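Local coordinates for protein cytosol aminopeptidase (Coxiella burnetii, PDB 3IJ3) that probably removes N-terminal amino acids from peptides as a manganese-dependent aminopeptidase of the M17 family, at residues A[245-250]-A[294-299]; A[354-359]-A[443-448]; A[201-206]-A[234-239]. All blocks are in the same frame, centred on the assembly; numbering follows the deposited sequence.

All three contacts are strand pairings in one mixed sheet of the catalytic domain. From the N terminus, contact 3 comes first: the antiparallel pair 201-206 with 234-239 closes a loop of 27 residues at an end of that sheet as it is formed within this chain. Contact 1 follows, joining 245-250 to 294-299 in parallel across 43 residues that include helix 275-289. Contact 2 then brings 443-448 beside 354-359 after 83 residues. The three loops run in series, none enclosing or crossing another. In space they share strand neighbours: strand 231-237 adjoins strand 295-305, and strand 244-252 adjoins strand 353-359, so contact 1 lies between the other two.

Contact 1: residues A[245-250]-A[294-299]; sequences VTLVGK and VRLRLL. With SO4 (sulfate ion), chain D; SO4 (sulfate ion), chain G.
Val245 and Leu296 form the first of four parallel bridges that carry on through Thr246 with Arg297, Leu247 with Leu298 and Val248 with Leu299. Five backbone hydrogen bonds zip the strands together: Val245 N donates to Arg295 O, Arg297 N to Val245 O, Leu247 N to Arg297 O (2.8 Å, 172° at the hydrogen), Leu299 N to Leu247 O, and Gly249 N to Leu299 O. Thr246 and Val248 turn their backbone bonds to strand 353-359, Leu296 and Leu298 theirs to Trp237 and Leu235. Thr246 OG1, placed anti to its carbonyl carbon (chi1 -59°), accepts a hydrogen bond from a water at 2.9 Å. The same water donates to Arg295 O, which thus has two donors. Thr246 and Arg297 point the same way, Thr246 OG1 3.8 Å from Arg297 CB, and Leu299 CD1 lies above one face of the Arg297 guanidinium, offset toward its rim. That buried cation is answered by salt bridges to Asp234, Glu345 and Glu349. On the face of Val245 and Leu247, Leu247 CD1 meets Leu296 CD1 at 3.9 Å, and Val245 CG2 meets Val294 CG1 just before strand 295-299 begins. Arg295 NH1 bonds to Gly238 O, while NH2 gives a nearly straight bond to O3 of a sulfate probably from the crystallisation liquor (3.2 Å). At the far end extended Lys250, a residue of the lithium site, brings NZ to O3 of a second sulfate at 3.0 Å, and to Asp273 and the carbonyl of Thr359. Acids thus probably neutralise charge inside the sheet, and sulfates occupy anion positions at either end.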
loop_
_atom_site.group_PDB
_atom_site.type_symbol
_atom_site.label_atom_id
_atom_site.label_comp_id
_atom_site.label_asym_id
_atom_site.label_seq_id
_atom_site.Cartn_x
_atom_site.Cartn_y
_atom_site.Cartn_z
ATOM N N VAL A 245 -32.935 -30.948 14.764
ATOM C CA VAL A 245 -31.977 -29.864 15.024
ATOM C C VAL A 245 -30.843 -30.140 14.059
ATOM O O VAL A 245 -30.228 -31.219 14.130
ATOM C CB VAL A 245 -31.468 -29.869 16.464
ATOM C CG1 VAL A 245 -30.309 -28.841 16.643
ATOM C CG2 VAL A 245 -32.623 -29.598 17.429
ATOM N N THR A 246 -30.567 -29.188 13.163
ATOM C CA THR A 246 -29.528 -29.341 12.158
ATOM C C THR A 246 -28.438 -28.301 12.367
ATOM O O THR A 246 -28.720 -27.081 12.455
ATOM C CB THR A 246 -30.101 -29.250 10.712
ATOM O OG1 THR A 246 -31.082 -30.282 10.517
ATOM C CG2 THR A 246 -28.944 -29.363 9.619
ATOM N N LEU A 247 -27.195 -28.790 12.462
ATOM C CA LEU A 247 -26.022 -27.973 12.680
ATOM C C LEU A 247 -25.214 -27.931 11.387
ATOM O O LEU A 247 -25.049 -28.953 10.715
ATOM C CB LEU A 247 -25.160 -28.575 13.783
ATOM C CG LEU A 247 -25.853 -28.880 15.116
ATOM C CD1 LEU A 247 -24.818 -29.480 16.131
ATOM C CD2 LEU A 247 -26.564 -27.649 15.694
ATOM N N VAL A 248 -24.750 -26.741 11.041
ATOM C CA VAL A 248 -23.982 -26.517 9.845
ATOM C C VAL A 248 -22.683 -25.806 10.212
ATOM O O VAL A 248 -22.675 -24.840 10.973
ATOM C CB VAL A 248 -24.786 -25.696 8.857
ATOM C CG1 VAL A 248 -23.956 -25.438 7.555
ATOM C CG2 VAL A 248 -26.131 -26.373 8.527
ATOM N N GLY A 249 -21.555 -26.293 9.699
ATOM C CA GLY A 249 -20.281 -25.663 9.995
ATOM C C GLY A 249 -19.356 -25.469 8.796
ATOM O O GLY A 249 -19.166 -26.373 8.000
ATOM N N LYS A 250 -18.784 -24.275 8.692
ATOM C CA LYS A 250 -17.868 -23.928 7.609
ATOM C C LYS A 250 -16.534 -24.650 7.775
ATOM O O LYS A 250 -15.780 -24.370 8.710
ATOM C CB LYS A 250 -17.669 -22.414 7.577
ATOM C CG LYS A 250 -16.602 -21.904 6.575
ATOM C CD LYS A 250 -16.377 -20.411 6.764
ATOM C CE LYS A 250 -15.074 -19.937 6.120
ATOM N NZ LYS A 250 -14.811 -18.480 6.448
ATOM N N VAL A 294 -33.404 -35.219 20.425
ATOM C CA VAL A 294 -33.560 -34.568 19.142
ATOM C C VAL A 294 -33.083 -35.500 18.036
ATOM O O VAL A 294 -32.409 -36.503 18.300
ATOM C CB VAL A 294 -32.742 -33.253 19.042
ATOM C CG1 VAL A 294 -33.217 -32.249 20.099
ATOM C CG2 VAL A 294 -31.207 -33.501 19.167
ATOM N N ARG A 295 -33.486 -35.172 16.819
ATOM C CA ARG A 295 -33.004 -35.840 15.610
ATOM C C ARG A 295 -31.928 -34.889 15.091
ATOM O O ARG A 295 -32.228 -33.836 14.527
ATOM C CB ARG A 295 -34.133 -36.040 14.607
ATOM C CG ARG A 295 -33.724 -36.655 13.287
ATOM C CD ARG A 295 -32.979 -37.991 13.417
ATOM N NE ARG A 295 -32.712 -38.562 12.089
ATOM C CZ ARG A 295 -32.124 -39.736 11.846
ATOM N NH1 ARG A 295 -31.691 -40.516 12.848
ATOM N NH2 ARG A 295 -31.967 -40.134 10.580
ATOM N N LEU A 296 -30.672 -35.266 15.316
ATOM C CA LEU A 296 -29.526 -34.447 14.981
ATOM C C LEU A 296 -29.010 -34.700 13.576
ATOM O O LEU A 296 -28.914 -35.857 13.124
ATOM C CB LEU A 296 -28.387 -34.746 15.950
ATOM C CG LEU A 296 -27.014 -34.099 15.693
ATOM C CD1 LEU A 296 -27.112 -32.574 15.869
ATOM C CD2 LEU A 296 -25.984 -34.715 16.644
ATOM N N ARG A 297 -28.687 -33.622 12.883
ATOM C CA ARG A 297 -28.021 -33.720 11.603
ATOM C C ARG A 297 -26.901 -32.690 11.648
ATOM O O ARG A 297 -27.081 -31.590 12.185
ATOM C CB ARG A 297 -28.978 -33.431 10.448
ATOM C CG ARG A 297 -28.327 -33.522 9.106
ATOM C CD ARG A 297 -29.302 -33.197 7.993
ATOM N NE ARG A 297 -28.832 -33.672 6.693
ATOM C CZ ARG A 297 -29.479 -33.459 5.545
ATOM N NH1 ARG A 297 -30.590 -32.720 5.518
ATOM N NH2 ARG A 297 -29.007 -33.970 4.415
ATOM N N LEU A 298 -25.733 -33.071 11.142
ATOM C CA LEU A 298 -24.562 -32.202 11.053
ATOM C C LEU A 298 -24.080 -32.178 9.613
ATOM O O LEU A 298 -23.792 -33.231 9.026
ATOM C CB LEU A 298 -23.450 -32.713 11.975
ATOM C CG LEU A 298 -22.044 -32.122 11.792
ATOM C CD1 LEU A 298 -21.992 -30.646 12.271
ATOM C CD2 LEU A 298 -21.033 -32.941 12.573
ATOM N N LEU A 299 -24.018 -30.974 9.028
ATOM C CA LEU A 299 -23.582 -30.761 7.665
ATOM C C LEU A 299 -22.355 -29.882 7.656
ATOM O O LEU A 299 -22.378 -28.753 8.177
ATOM C CB LEU A 299 -24.712 -30.094 6.851
ATOM C CG LEU A 299 -25.894 -30.988 6.514
ATOM C CD1 LEU A 299 -27.135 -30.145 6.158
ATOM C CD2 LEU A 299 -25.501 -31.920 5.343
HETATM S S SO4 D . -16.826 -15.863 4.344
HETATM O O1 SO4 D . -15.633 -16.370 3.679
HETATM O O2 SO4 D . -17.905 -15.922 3.347
HETATM O O3 SO4 D . -17.049 -16.709 5.502
HETATM O O4 SO4 D . -16.627 -14.460 4.765
HETATM S S SO4 G . -33.265 -39.812 7.121
HETATM O O1 SO4 G . -32.059 -40.633 7.162
HETATM O O2 SO4 G . -34.394 -40.573 7.650
HETATM O O3 SO4 G . -33.076 -38.630 7.944
HETATM O O4 SO4 G . -33.565 -39.418 5.749
HETATM O O HOH W 1 -32.048 -32.628 11.934
#

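Contact 2: residues A[354-359]-A[443-448]; sequences IIDFST and IPWAHF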
loop_
_atom_site.group_PDB
_atom_site.type_symbol
_atom_site.label_atom_id
_atom_site.label_comp_id
_atom_site.label_asym_id
_atom_site.label_seq_id
_atom_site.Cartn_x
_atom_site.Cartn_y
_atom_site.Cartn_z
ATOM N N ILE A 354 -32.103 -24.657 12.791
ATOM C CA ILE A 354 -30.825 -24.745 12.081
ATOM C C ILE A 354 -29.865 -23.795 12.788
ATOM O O ILE A 354 -30.232 -22.643 13.053
ATOM C CB ILE A 354 -30.893 -24.319 10.599
ATOM C CG1 ILE A 354 -31.914 -25.168 9.842
ATOM C CG2 ILE A 354 -29.453 -24.400 9.951
ATOM C CD1 ILE A 354 -32.172 -24.699 8.374
ATOM N N ILE A 355 -28.656 -24.260 13.107
ATOM C CA ILE A 355 -27.639 -23.385 13.689
ATOM C C ILE A 355 -26.383 -23.562 12.874
ATOM O O ILE A 355 -25.923 -24.705 12.646
ATOM C CB ILE A 355 -27.295 -23.705 15.147
ATOM C CG1 ILE A 355 -28.520 -23.564 16.052
ATOM C CG2 ILE A 355 -26.154 -22.757 15.644
ATOM C CD1 ILE A 355 -28.255 -23.954 17.469
ATOM N N ASP A 356 -25.842 -22.457 12.368
ATOM C CA ASP A 356 -24.566 -22.509 11.645
ATOM C C ASP A 356 -23.461 -21.756 12.386
ATOM O O ASP A 356 -23.713 -20.811 13.146
ATOM C CB ASP A 356 -24.672 -22.111 10.170
ATOM C CG ASP A 356 -24.711 -20.645 9.929
ATOM O OD1 ASP A 356 -23.657 -19.981 10.136
ATOM O OD2 ASP A 356 -25.756 -20.157 9.412
ATOM N N PHE A 357 -22.240 -22.243 12.191
ATOM C CA PHE A 357 -21.038 -21.666 12.795
ATOM C C PHE A 357 -20.079 -21.393 11.661
ATOM O O PHE A 357 -19.798 -22.286 10.845
ATOM C CB PHE A 357 -20.378 -22.626 13.766
ATOM C CG PHE A 357 -21.195 -22.916 14.992
ATOM C CD1 PHE A 357 -21.087 -22.104 16.109
ATOM C CD2 PHE A 357 -22.038 -23.995 15.027
ATOM C CE1 PHE A 357 -21.815 -22.375 17.253
ATOM C CE2 PHE A 357 -22.807 -24.266 16.169
ATOM C CZ PHE A 357 -22.684 -23.463 17.275
ATOM N N SER A 358 -19.597 -20.170 11.608
ATOM C CA SER A 358 -18.689 -19.752 10.569
ATOM C C SER A 358 -17.613 -18.860 11.151
ATOM O O SER A 358 -17.859 -18.106 12.051
ATOM C CB SER A 358 -19.479 -19.000 9.508
ATOM O OG SER A 358 -18.673 -18.706 8.399
ATOM N N THR A 359 -16.391 -18.996 10.661
ATOM C CA THR A 359 -15.301 -18.143 11.127
ATOM C C THR A 359 -15.208 -16.860 10.322
ATOM O O THR A 359 -15.417 -16.814 9.082
ATOM C CB THR A 359 -13.949 -18.839 11.086
ATOM O OG1 THR A 359 -13.810 -19.532 9.831
ATOM C CG2 THR A 359 -13.821 -19.824 12.240
ATOM N N ILE A 443 -38.348 -21.092 9.105
ATOM C CA ILE A 443 -37.503 -22.079 9.764
ATOM C C ILE A 443 -36.604 -21.325 10.749
ATOM O O ILE A 443 -35.806 -20.504 10.321
ATOM C CB ILE A 443 -36.623 -22.827 8.736
ATOM C CG1 ILE A 443 -37.495 -23.583 7.730
ATOM C CG2 ILE A 443 -35.659 -23.792 9.438
ATOM C CD1 ILE A 443 -36.712 -24.124 6.505
ATOM N N PRO A 444 -36.711 -21.614 12.057
ATOM C CA PRO A 444 -35.856 -20.897 13.035
ATOM C C PRO A 444 -34.387 -21.168 12.732
ATOM O O PRO A 444 -33.971 -22.327 12.648
ATOM C CB PRO A 444 -36.288 -21.493 14.379
ATOM C CG PRO A 444 -37.646 -21.967 14.138
ATOM C CD PRO A 444 -37.656 -22.506 12.748
ATOM N N TRP A 445 -33.630 -20.098 12.533
ATOM C CA TRP A 445 -32.212 -20.198 12.131
ATOM C C TRP A 445 -31.321 -19.191 12.845
ATOM O O TRP A 445 -31.625 -17.985 12.879
ATOM C CB TRP A 445 -32.138 -20.011 10.594
ATOM C CG TRP A 445 -30.775 -19.725 10.053
ATOM C CD1 TRP A 445 -29.670 -20.540 10.092
ATOM C CD2 TRP A 445 -30.373 -18.537 9.351
ATOM N NE1 TRP A 445 -28.587 -19.908 9.478
ATOM C CE2 TRP A 445 -29.004 -18.684 9.013
ATOM C CE3 TRP A 445 -31.035 -17.357 8.983
ATOM C CZ2 TRP A 445 -28.291 -17.697 8.327
ATOM C CZ3 TRP A 445 -30.293 -16.356 8.296
ATOM C CH2 TRP A 445 -28.943 -16.550 7.992
ATOM N N ALA A 446 -30.207 -19.685 13.399
ATOM C CA ALA A 446 -29.222 -18.859 14.065
ATOM C C ALA A 446 -27.885 -19.084 13.352
ATOM O O ALA A 446 -27.536 -20.227 13.014
ATOM C CB ALA A 446 -29.081 -19.217 15.580
ATOM N N HIS A 447 -27.181 -17.992 13.101
ATOM C CA HIS A 447 -25.867 -18.001 12.454
ATOM C C HIS A 447 -24.883 -17.328 13.388
ATOM O O HIS A 447 -25.100 -16.185 13.822
ATOM C CB HIS A 447 -25.957 -17.251 11.128
ATOM C CG HIS A 447 -24.641 -16.795 10.579
ATOM N ND1 HIS A 447 -23.729 -17.652 10.003
ATOM C CD2 HIS A 447 -24.124 -15.550 10.444
ATOM C CE1 HIS A 447 -22.674 -16.963 9.614
ATOM N NE2 HIS A 447 -22.900 -15.684 9.840
ATOM N N PHE A 448 -23.789 -18.033 13.671
ATOM C CA PHE A 448 -22.749 -17.544 14.520
ATOM C C PHE A 448 -21.477 -17.256 13.726
ATOM O O PHE A 448 -20.981 -18.141 12.976
ATOM C CB PHE A 448 -22.378 -18.558 15.614
ATOM C CG PHE A 448 -23.373 -18.648 16.705
ATOM C CD1 PHE A 448 -23.275 -17.819 17.806
ATOM C CD2 PHE A 448 -24.412 -19.551 16.647
ATOM C CE1 PHE A 448 -24.213 -17.897 18.825
ATOM C CE2 PHE A 448 -25.352 -19.633 17.678
ATOM C CZ PHE A 448 -25.249 -18.810 18.748
#
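Two parallel strands of the catalytic-domain sheet carry a His-carboxylate pair, with Asp356 directly opposite His447. Asp356 holds CG between its backbone N and carbonyl carbon (chi1 80°), which swings the carboxylate toward the neighbouring strand. Asp356 OD2 accepts a hydrogen bond from Trp445 NE1 at 2.8 Å, on its anti side and at the indole edge, near the ring plane. Asp356 OD1 lies at the imidazole edge and accepts His447 ND1. The 2.3 Å modelled between Asp356 OD1 and His447 ND1 is too short to interpret closely. Carboxylate and indole planes are 38° apart. On the other face, Phe357 and Phe448 lie side by side with planes 13° apart but slid, centroids 5.3 Å apart. Ile355 CG2 reaches the edge of the Phe448 ring, 3.8 Å from CD2. Five backbone bonds run from Ile354 N to Pro444 O through to Ser358 N to Phe448 O. Ile354 CD1 meets Ile443 CG2 where the pairing begins. Helix 427-436 packs on Trp445 and His447, helix 335-347 on Ile354, Ser358 and Ile443, and strand 244-252 flanks strand 353-359 along its other edge.

Contact 3: residues A[201-206]-A[234-239]; sequences EAKVKI and DLKWGD. With SO4 (sulfate ion), chain G.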
loop_
_atom_site.group_PDB
_atom_site.type_symbol
_atom_site.label_atom_id
_atom_site.label_comp_id
_atom_site.label_asym_id
_atom_site.label_seq_id
_atom_site.Cartn_x
_atom_site.Cartn_y
_atom_site.Cartn_z
ATOM N N GLU A 201 -22.636 -44.552 17.372
ATOM C CA GLU A 201 -23.240 -45.229 16.239
ATOM C C GLU A 201 -24.133 -44.285 15.402
ATOM O O GLU A 201 -25.224 -44.639 14.980
ATOM C CB GLU A 201 -23.901 -46.570 16.626
ATOM C CG GLU A 201 -22.869 -47.627 17.060
ATOM C CD GLU A 201 -21.844 -47.949 15.965
ATOM O OE1 GLU A 201 -20.620 -47.969 16.256
ATOM O OE2 GLU A 201 -22.259 -48.133 14.798
ATOM N N ALA A 202 -23.641 -43.066 15.194
ATOM C CA ALA A 202 -24.289 -42.089 14.301
ATOM C C ALA A 202 -23.915 -42.528 12.886
ATOM O O ALA A 202 -22.937 -43.267 12.715
ATOM C CB ALA A 202 -23.785 -40.682 14.547
ATOM N N LYS A 203 -24.707 -42.138 11.887
ATOM C CA LYS A 203 -24.440 -42.498 10.499
ATOM C C LYS A 203 -23.777 -41.303 9.809
ATOM O O LYS A 203 -24.118 -40.157 10.104
ATOM C CB LYS A 203 -25.741 -42.896 9.734
ATOM C CG LYS A 203 -26.703 -41.738 9.463
ATOM C CD LYS A 203 -27.750 -41.923 8.282
ATOM C CE LYS A 203 -29.055 -42.531 8.659
ATOM N NZ LYS A 203 -30.005 -42.426 7.496
ATOM N N VAL A 204 -22.823 -41.575 8.935
ATOM C CA VAL A 204 -22.130 -40.528 8.198
ATOM C C VAL A 204 -22.079 -40.863 6.716
ATOM O O VAL A 204 -21.705 -41.984 6.321
ATOM C CB VAL A 204 -20.683 -40.335 8.691
ATOM C CG1 VAL A 204 -20.001 -39.177 7.930
ATOM C CG2 VAL A 204 -20.655 -40.070 10.194
ATOM N N LYS A 205 -22.443 -39.872 5.908
ATOM C CA LYS A 205 -22.411 -39.941 4.466
ATOM C C LYS A 205 -21.412 -38.865 4.020
ATOM O O LYS A 205 -21.445 -37.765 4.536
ATOM C CB LYS A 205 -23.826 -39.605 3.913
ATOM C CG LYS A 205 -23.883 -39.371 2.433
ATOM C CD LYS A 205 -25.315 -39.308 1.913
ATOM C CE LYS A 205 -26.098 -38.143 2.410
ATOM N NZ LYS A 205 -27.432 -38.145 1.736
ATOM N N ILE A 206 -20.539 -39.198 3.076
ATOM C CA ILE A 206 -19.585 -38.248 2.506
ATOM C C ILE A 206 -19.945 -38.084 1.036
ATOM O O ILE A 206 -19.968 -39.074 0.281
ATOM C CB ILE A 206 -18.152 -38.764 2.600
ATOM C CG1 ILE A 206 -17.785 -39.129 4.046
ATOM C CG2 ILE A 206 -17.164 -37.748 1.989
ATOM C CD1 ILE A 206 -17.850 -37.990 5.019
ATOM N N ASP A 234 -22.115 -35.340 6.023
ATOM C CA ASP A 234 -23.526 -35.343 6.456
ATOM C C ASP A 234 -23.723 -36.446 7.489
ATOM O O ASP A 234 -23.721 -37.626 7.142
ATOM C CB ASP A 234 -24.404 -35.562 5.216
ATOM C CG ASP A 234 -25.921 -35.426 5.474
ATOM O OD1 ASP A 234 -26.347 -35.196 6.611
ATOM O OD2 ASP A 234 -26.702 -35.543 4.475
ATOM N N LEU A 235 -23.797 -36.058 8.757
ATOM C CA LEU A 235 -23.984 -36.987 9.870
ATOM C C LEU A 235 -25.389 -36.906 10.428
ATOM O O LEU A 235 -25.960 -35.804 10.541
ATOM C CB LEU A 235 -22.954 -36.705 10.984
ATOM C CG LEU A 235 -23.078 -37.431 12.350
ATOM C CD1 LEU A 235 -21.748 -37.439 13.110
ATOM C CD2 LEU A 235 -24.174 -36.789 13.237
ATOM N N LYS A 236 -25.957 -38.065 10.789
ATOM C CA LYS A 236 -27.275 -38.122 11.410
ATOM C C LYS A 236 -27.266 -39.029 12.637
ATOM O O LYS A 236 -26.594 -40.055 12.664
ATOM C CB LYS A 236 -28.370 -38.583 10.442
ATOM C CG LYS A 236 -28.686 -37.547 9.391
ATOM C CD LYS A 236 -29.824 -37.939 8.466
ATOM C CE LYS A 236 -30.279 -36.707 7.666
ATOM N NZ LYS A 236 -31.448 -36.981 6.774
ATOM N N TRP A 237 -28.050 -38.638 13.629
ATOM C CA TRP A 237 -28.181 -39.391 14.876
ATOM C C TRP A 237 -29.498 -39.098 15.548
ATOM O O TRP A 237 -30.037 -38.012 15.421
ATOM C CB TRP A 237 -27.039 -38.990 15.831
ATOM C CG TRP A 237 -27.112 -39.493 17.242
ATOM C CD1 TRP A 237 -26.478 -40.574 17.738
ATOM C CD2 TRP A 237 -27.833 -38.905 18.342
ATOM N NE1 TRP A 237 -26.758 -40.724 19.080
ATOM C CE2 TRP A 237 -27.575 -39.700 19.478
ATOM C CE3 TRP A 237 -28.643 -37.772 18.482
ATOM C CZ2 TRP A 237 -28.125 -39.415 20.741
ATOM C CZ3 TRP A 237 -29.197 -37.491 19.724
ATOM C CH2 TRP A 237 -28.930 -38.305 20.842
ATOM N N GLY A 238 -30.022 -40.086 16.268
ATOM C CA GLY A 238 -31.200 -39.858 17.068
ATOM C C GLY A 238 -32.486 -40.439 16.543
ATOM O O GLY A 238 -32.554 -40.913 15.407
ATOM N N ASP A 239 -33.506 -40.368 17.393
ATOM C CA ASP A 239 -34.837 -40.879 17.089
ATOM C C ASP A 239 -35.448 -40.096 15.942
ATOM O O ASP A 239 -35.536 -38.875 16.006
ATOM C CB ASP A 239 -35.717 -40.771 18.338
ATOM C CG ASP A 239 -37.056 -41.500 18.194
ATOM O OD1 ASP A 239 -37.625 -41.564 17.080
ATOM O OD2 ASP A 239 -37.552 -42.000 19.222
HETATM S S SO4 G . -33.265 -39.812 7.121
HETATM O O1 SO4 G . -32.059 -40.633 7.162
HETATM O O2 SO4 G . -34.394 -40.573 7.650
HETATM O O3 SO4 G . -33.076 -38.630 7.944
HETATM O O4 SO4 G . -33.565 -39.418 5.749
HETATM O O HOH W 2 -26.874 -34.820 1.847
#
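Lys203 and Lys236 are a cross-strand pair in an antiparallel beta ladder, their side chains lying alongside and pointing the same way, Lys203 CG 3.7 Å from Lys236 CB. Both lead to one sulfate, but by different paths. Lys203 has CG between its backbone N and carbonyl carbon (chi1 70°) and bends again further along, so that its NZ reaches sulfate O1 at 2.7 Å. Lys236 runs extended beyond CG and brings its NZ to sulfate O3 at 2.6 Å. The two ammonium groups stay 5.7 Å apart from NZ to NZ, with the anion joining them, and Arg295 and Glu349 are further partners of the sulfate and of Lys236 respectively. Paired backbone bonds link Lys203 with Lys236 and Lys205 with Asp234 in each direction, making these the hydrogen-bonded pairs; Val204 and Leu235 between them are the non-hydrogen-bonded pair.

On the face with the lysines, Lys205 and Asp234 also lie side by side. Lys205 bends at its third torsion (66°), so its CE, rather than its ammonium, is nearest to the carboxylate. Its NZ makes a long salt bridge to Asp234 OD2, while Arg297 provides the stronger partner for that oxygen. The opposite face is apolar: Val204 CG2 and Leu235 CD1 touch where their side chains run across one another, and helix 186-200 lays Ala197 against Val204, Leu235 and Ala202. Ala202, just after the Schellman motif at Glu201 that ends this helix, sets CB 3.4 Å from Lys236 O, 3.9 Å from Trp237 CB and at the indole edge, near its plane. Beside Lys205, a water donates to Asp234 OD2 at 2.7 Å and accepts a weak bond from Lys205 NZ.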